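Local coordinates for OBG-type G domain-containing protein (Pyrococcus horikoshii, PDB 2E87), which binds GDP and is probably a GTP-binding protein of the Obg-like NOG1 family, although its cellular role is unknown, at residues R244-D255 / Q267-F278. Residues are numbered along the deposited sequence; the frame is centred on the assembly and turned at random.
Sequences RYLGNLIIYIFD and QIHLFEEVHGEF
Y252 lays its ring flat beneath F271: its chi1 of -163° swings CG away from the backbone N, the tyrosine offers one face to the helix, and F271 CB sits 3.9 Å from the centroid of the Y252 ring. The F271 ring turns its edge to the same face, planes 81° apart, a T-shaped pair that F254 extends into an aromatic cluster; F254 CZ lies 3.5 Å from F271 CB. Such broad, flat groups suit the space between strand 249-254 and the antiparallel helix 267-277, whose axes pass 9.6 Å apart. With an alanine here instead of Y252, F271 would probably lose the face its edge packs on and a gap would open beneath it. Q267 suits its buried place because its amide both accepts and donates: OE1 takes the N-H of D255 at 2.6 Å, nearly straight and on a lone pair, and NE2 gives hydrogen bonds to D255 O (3.0 Å) and F262 O. The other end is looser. I250 CD1 still rests over the F278 face, but at the solvent side R244 lays CG against the F278 ring, 3.4 Å from CE2, and reaches E277 by a long salt bridge, NH2 to OE1 3.7 Å. This is the strand-helix half of a beta-alpha-beta unit in a P-loop G domain, D255 near the GDP pocket.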
loop_
_atom_site.group_PDB
_atom_site.type_symbol
_atom_site.label_atom_id
_atom_site.label_comp_id
_atom_site.label_asym_id
_atom_site.label_seq_id
_atom_site.Cartn_x
_atom_site.Cartn_y
_atom_site.Cartn_z
ATOM N N ARG A 244 -4.931 9.119 -9.075
ATOM C CA ARG A 244 -4.084 9.834 -10.035
ATOM C C ARG A 244 -2.846 9.005 -10.352
ATOM O O ARG A 244 -2.300 9.082 -11.461
ATOM C CB ARG A 244 -3.586 11.173 -9.476
ATOM C CG ARG A 244 -4.637 12.201 -9.116
ATOM C CD ARG A 244 -3.968 13.481 -8.595
ATOM N NE ARG A 244 -4.939 14.471 -8.126
ATOM C CZ ARG A 244 -4.620 15.660 -7.617
ATOM N NH1 ARG A 244 -3.347 16.020 -7.508
ATOM N NH2 ARG A 244 -5.576 16.488 -7.209
ATOM N N TYR A 245 -2.395 8.235 -9.367
ATOM C CA TYR A 245 -1.204 7.411 -9.522
ATOM C C TYR A 245 -1.444 6.004 -10.067
ATOM O O TYR A 245 -0.493 5.278 -10.354
ATOM C CB TYR A 245 -0.478 7.336 -8.183
ATOM C CG TYR A 245 -0.135 8.700 -7.646
ATOM C CD1 TYR A 245 -0.508 9.077 -6.368
ATOM C CD2 TYR A 245 0.571 9.615 -8.425
ATOM C CE1 TYR A 245 -0.186 10.336 -5.867
ATOM C CE2 TYR A 245 0.901 10.868 -7.942
ATOM C CZ TYR A 245 0.522 11.224 -6.661
ATOM O OH TYR A 245 0.856 12.464 -6.177
ATOM N N LEU A 246 -2.708 5.626 -10.198
ATOM C CA LEU A 246 -3.090 4.318 -10.720
ATOM C C LEU A 246 -3.639 4.445 -12.148
ATOM O O LEU A 246 -3.167 3.777 -13.071
ATOM C CB LEU A 246 -4.157 3.705 -9.829
ATOM C CG LEU A 246 -4.739 2.360 -10.238
ATOM C CD1 LEU A 246 -3.673 1.275 -10.259
ATOM C CD2 LEU A 246 -5.816 2.018 -9.232
ATOM N N GLY A 247 -4.630 5.318 -12.318
ATOM C CA GLY A 247 -5.250 5.514 -13.616
ATOM C C GLY A 247 -4.411 6.159 -14.699
ATOM O O GLY A 247 -3.643 7.076 -14.439
ATOM N N ASN A 248 -4.568 5.680 -15.930
ATOM C CA ASN A 248 -3.828 6.221 -17.071
ATOM C C ASN A 248 -4.827 6.811 -18.055
ATOM O O ASN A 248 -4.456 7.459 -19.028
ATOM C CB ASN A 248 -3.027 5.107 -17.739
ATOM C CG ASN A 248 -2.097 4.414 -16.770
ATOM O OD1 ASN A 248 -1.110 4.995 -16.333
ATOM N ND2 ASN A 248 -2.416 3.176 -16.410
ATOM N N LEU A 249 -6.103 6.562 -17.781
ATOM C CA LEU A 249 -7.203 7.046 -18.599
ATOM C C LEU A 249 -8.485 7.025 -17.774
ATOM O O LEU A 249 -8.772 6.069 -17.062
ATOM C CB LEU A 249 -7.409 6.180 -19.842
ATOM C CG LEU A 249 -8.696 6.525 -20.609
ATOM C CD1 LEU A 249 -8.594 7.932 -21.182
ATOM C CD2 LEU A 249 -8.913 5.531 -21.723
ATOM N N ILE A 250 -9.252 8.090 -17.877
ATOM C CA ILE A 250 -10.491 8.171 -17.152
ATOM C C ILE A 250 -11.669 8.199 -18.104
ATOM O O ILE A 250 -11.715 9.028 -19.006
ATOM C CB ILE A 250 -10.526 9.435 -16.276
ATOM C CG1 ILE A 250 -9.601 9.249 -15.065
ATOM C CG2 ILE A 250 -11.943 9.724 -15.844
ATOM C CD1 ILE A 250 -9.610 10.413 -14.113
ATOM N N ILE A 251 -12.594 7.263 -17.918
ATOM C CA ILE A 251 -13.815 7.199 -18.717
ATOM C C ILE A 251 -14.914 7.791 -17.846
ATOM O O ILE A 251 -15.174 7.305 -16.750
ATOM C CB ILE A 251 -14.242 5.760 -19.074
ATOM C CG1 ILE A 251 -13.329 5.172 -20.152
ATOM C CG2 ILE A 251 -15.666 5.773 -19.607
ATOM C CD1 ILE A 251 -13.618 3.710 -20.462
ATOM N N TYR A 252 -15.548 8.851 -18.322
ATOM C CA TYR A 252 -16.606 9.478 -17.553
ATOM C C TYR A 252 -17.939 9.206 -18.226
ATOM O O TYR A 252 -18.155 9.611 -19.370
ATOM C CB TYR A 252 -16.399 10.985 -17.460
ATOM C CG TYR A 252 -17.228 11.580 -16.363
ATOM C CD1 TYR A 252 -16.699 11.738 -15.087
ATOM C CD2 TYR A 252 -18.576 11.880 -16.565
ATOM C CE1 TYR A 252 -17.492 12.169 -14.026
ATOM C CE2 TYR A 252 -19.373 12.316 -15.515
ATOM C CZ TYR A 252 -18.821 12.457 -14.243
ATOM O OH TYR A 252 -19.587 12.877 -13.182
ATOM N N ILE A 253 -18.826 8.525 -17.510
ATOM C CA ILE A 253 -20.130 8.196 -18.049
ATOM C C ILE A 253 -21.240 9.141 -17.590
ATOM O O ILE A 253 -21.410 9.374 -16.391
ATOM C CB ILE A 253 -20.573 6.777 -17.647
ATOM C CG1 ILE A 253 -19.512 5.744 -18.041
ATOM C CG2 ILE A 253 -21.903 6.461 -18.311
ATOM C CD1 ILE A 253 -19.862 4.316 -17.633
ATOM N N PHE A 254 -21.979 9.673 -18.562
ATOM C CA PHE A 254 -23.138 10.536 -18.325
ATOM C C PHE A 254 -24.367 9.670 -18.629
ATOM O O PHE A 254 -24.294 8.775 -19.470
ATOM C CB PHE A 254 -23.192 11.715 -19.303
ATOM C CG PHE A 254 -22.263 12.843 -18.977
ATOM C CD1 PHE A 254 -21.052 12.978 -19.649
ATOM C CD2 PHE A 254 -22.618 13.798 -18.028
ATOM C CE1 PHE A 254 -20.212 14.051 -19.383
ATOM C CE2 PHE A 254 -21.792 14.871 -17.754
ATOM C CZ PHE A 254 -20.585 15.001 -18.431
ATOM N N ASP A 255 -25.482 9.941 -17.954
ATOM C CA ASP A 255 -26.740 9.229 -18.197
ATOM C C ASP A 255 -27.776 10.291 -18.566
ATOM O O ASP A 255 -28.469 10.827 -17.704
ATOM C CB ASP A 255 -27.201 8.461 -16.948
ATOM C CG ASP A 255 -28.617 7.893 -17.101
ATOM O OD1 ASP A 255 -29.141 7.905 -18.239
ATOM O OD2 ASP A 255 -29.208 7.433 -16.093
ATOM N N GLN A 267 -24.905 16.021 -13.047
ATOM C CA GLN A 267 -23.895 15.134 -13.592
ATOM C C GLN A 267 -22.804 16.001 -14.191
ATOM O O GLN A 267 -21.629 15.675 -14.089
ATOM C CB GLN A 267 -24.480 14.221 -14.675
ATOM C CG GLN A 267 -25.434 13.163 -14.166
ATOM C CD GLN A 267 -26.051 12.355 -15.304
ATOM O OE1 GLN A 267 -25.339 11.799 -16.140
ATOM N NE2 GLN A 267 -27.382 12.291 -15.339
ATOM N N ILE A 268 -23.181 17.107 -14.823
ATOM C CA ILE A 268 -22.164 17.991 -15.400
ATOM C C ILE A 268 -21.305 18.619 -14.288
ATOM O O ILE A 268 -20.093 18.744 -14.424
ATOM C CB ILE A 268 -22.795 19.116 -16.268
ATOM C CG1 ILE A 268 -23.201 18.560 -17.630
ATOM C CG2 ILE A 268 -21.809 20.247 -16.480
ATOM C CD1 ILE A 268 -24.038 19.545 -18.453
ATOM N N HIS A 269 -21.919 19.005 -13.180
ATOM C CA HIS A 269 -21.118 19.601 -12.122
ATOM C C HIS A 269 -20.075 18.612 -11.657
ATOM O O HIS A 269 -18.911 18.969 -11.481
ATOM C CB HIS A 269 -21.991 20.030 -10.948
ATOM C CG HIS A 269 -22.846 21.219 -11.246
ATOM N ND1 HIS A 269 -23.913 21.586 -10.453
ATOM C CD2 HIS A 269 -22.783 22.132 -12.244
ATOM C CE1 HIS A 269 -24.470 22.675 -10.953
ATOM N NE2 HIS A 269 -23.804 23.026 -12.039
ATOM N N LEU A 270 -20.490 17.362 -11.478
ATOM C CA LEU A 270 -19.576 16.332 -11.018
ATOM C C LEU A 270 -18.476 16.116 -12.038
ATOM O O LEU A 270 -17.304 16.017 -11.679
ATOM C CB LEU A 270 -20.309 15.012 -10.766
ATOM C CG LEU A 270 -19.438 13.962 -10.070
ATOM C CD1 LEU A 270 -19.017 14.478 -8.702
ATOM C CD2 LEU A 270 -20.207 12.660 -9.935
ATOM N N PHE A 271 -18.847 16.046 -13.311
ATOM C CA PHE A 271 -17.845 15.850 -14.341
ATOM C C PHE A 271 -16.770 16.939 -14.253
ATOM O O PHE A 271 -15.576 16.658 -14.343
ATOM C CB PHE A 271 -18.480 15.892 -15.726
ATOM C CG PHE A 271 -17.491 16.119 -16.819
ATOM C CD1 PHE A 271 -16.712 15.074 -17.298
ATOM C CD2 PHE A 271 -17.271 17.395 -17.312
ATOM C CE1 PHE A 271 -15.722 15.303 -18.252
ATOM C CE2 PHE A 271 -16.277 17.634 -18.268
ATOM C CZ PHE A 271 -15.504 16.582 -18.735
ATOM N N GLU A 272 -17.197 18.184 -14.077
ATOM C CA GLU A 272 -16.259 19.298 -14.011
ATOM C C GLU A 272 -15.346 19.222 -12.783
ATOM O O GLU A 272 -14.163 19.542 -12.856
ATOM C CB GLU A 272 -17.016 20.629 -14.042
ATOM C CG GLU A 272 -17.970 20.724 -15.216
ATOM C CD GLU A 272 -18.712 22.045 -15.287
ATOM O OE1 GLU A 272 -19.345 22.441 -14.274
ATOM O OE2 GLU A 272 -18.667 22.676 -16.371
ATOM N N GLU A 273 -15.897 18.798 -11.656
ATOM C CA GLU A 273 -15.099 18.663 -10.453
ATOM C C GLU A 273 -14.086 17.520 -10.625
ATOM O O GLU A 273 -12.941 17.636 -10.210
ATOM C CB GLU A 273 -15.996 18.378 -9.257
ATOM C CG GLU A 273 -15.339 18.725 -7.948
ATOM C CD GLU A 273 -15.987 18.034 -6.783
ATOM O OE1 GLU A 273 -15.773 16.817 -6.637
ATOM O OE2 GLU A 273 -16.716 18.698 -6.019
ATOM N N VAL A 274 -14.504 16.421 -11.246
ATOM C CA VAL A 274 -13.610 15.286 -11.453
ATOM C C VAL A 274 -12.587 15.575 -12.545
ATOM O O VAL A 274 -11.417 15.193 -12.434
ATOM C CB VAL A 274 -14.419 14.005 -11.810
ATOM C CG1 VAL A 274 -13.493 12.877 -12.241
ATOM C CG2 VAL A 274 -15.225 13.562 -10.604
ATOM N N HIS A 275 -13.030 16.253 -13.600
ATOM C CA HIS A 275 -12.167 16.599 -14.730
ATOM C C HIS A 275 -11.041 17.524 -14.285
ATOM O O HIS A 275 -9.937 17.523 -14.865
ATOM C CB HIS A 275 -12.975 17.312 -15.819
ATOM C CG HIS A 275 -12.229 17.487 -17.103
ATOM N ND1 HIS A 275 -12.253 18.659 -17.825
ATOM C CD2 HIS A 275 -11.449 16.629 -17.802
ATOM C CE1 HIS A 275 -11.521 18.517 -18.916
ATOM N NE2 HIS A 275 -11.021 17.294 -18.924
ATOM N N GLY A 276 -11.345 18.312 -13.257
ATOM C CA GLY A 276 -10.390 19.255 -12.713
ATOM C C GLY A 276 -9.416 18.633 -11.734
ATOM O O GLY A 276 -8.281 19.068 -11.647
ATOM N N GLU A 277 -9.847 17.618 -10.997
ATOM C CA GLU A 277 -8.974 16.966 -10.032
ATOM C C GLU A 277 -7.936 16.083 -10.710
ATOM O O GLU A 277 -6.921 15.775 -10.120
ATOM C CB GLU A 277 -9.794 16.120 -9.059
ATOM C CG GLU A 277 -10.622 16.935 -8.097
ATOM C CD GLU A 277 -9.771 17.637 -7.054
ATOM O OE1 GLU A 277 -8.762 18.276 -7.426
ATOM O OE2 GLU A 277 -10.114 17.554 -5.857
ATOM N N PHE A 278 -8.197 15.687 -11.948
ATOM C CA PHE A 278 -7.284 14.827 -12.682
ATOM C C PHE A 278 -6.840 15.457 -13.998
ATOM O O PHE A 278 -6.980 14.847 -15.053
ATOM C CB PHE A 278 -7.949 13.467 -12.970
ATOM C CG PHE A 278 -8.287 12.667 -11.727
ATOM C CD1 PHE A 278 -9.515 12.819 -11.087
ATOM C CD2 PHE A 278 -7.369 11.764 -11.191
ATOM C CE1 PHE A 278 -9.822 12.085 -9.934
ATOM C CE2 PHE A 278 -7.674 11.031 -10.040
ATOM C CZ PHE A 278 -8.900 11.191 -9.412
#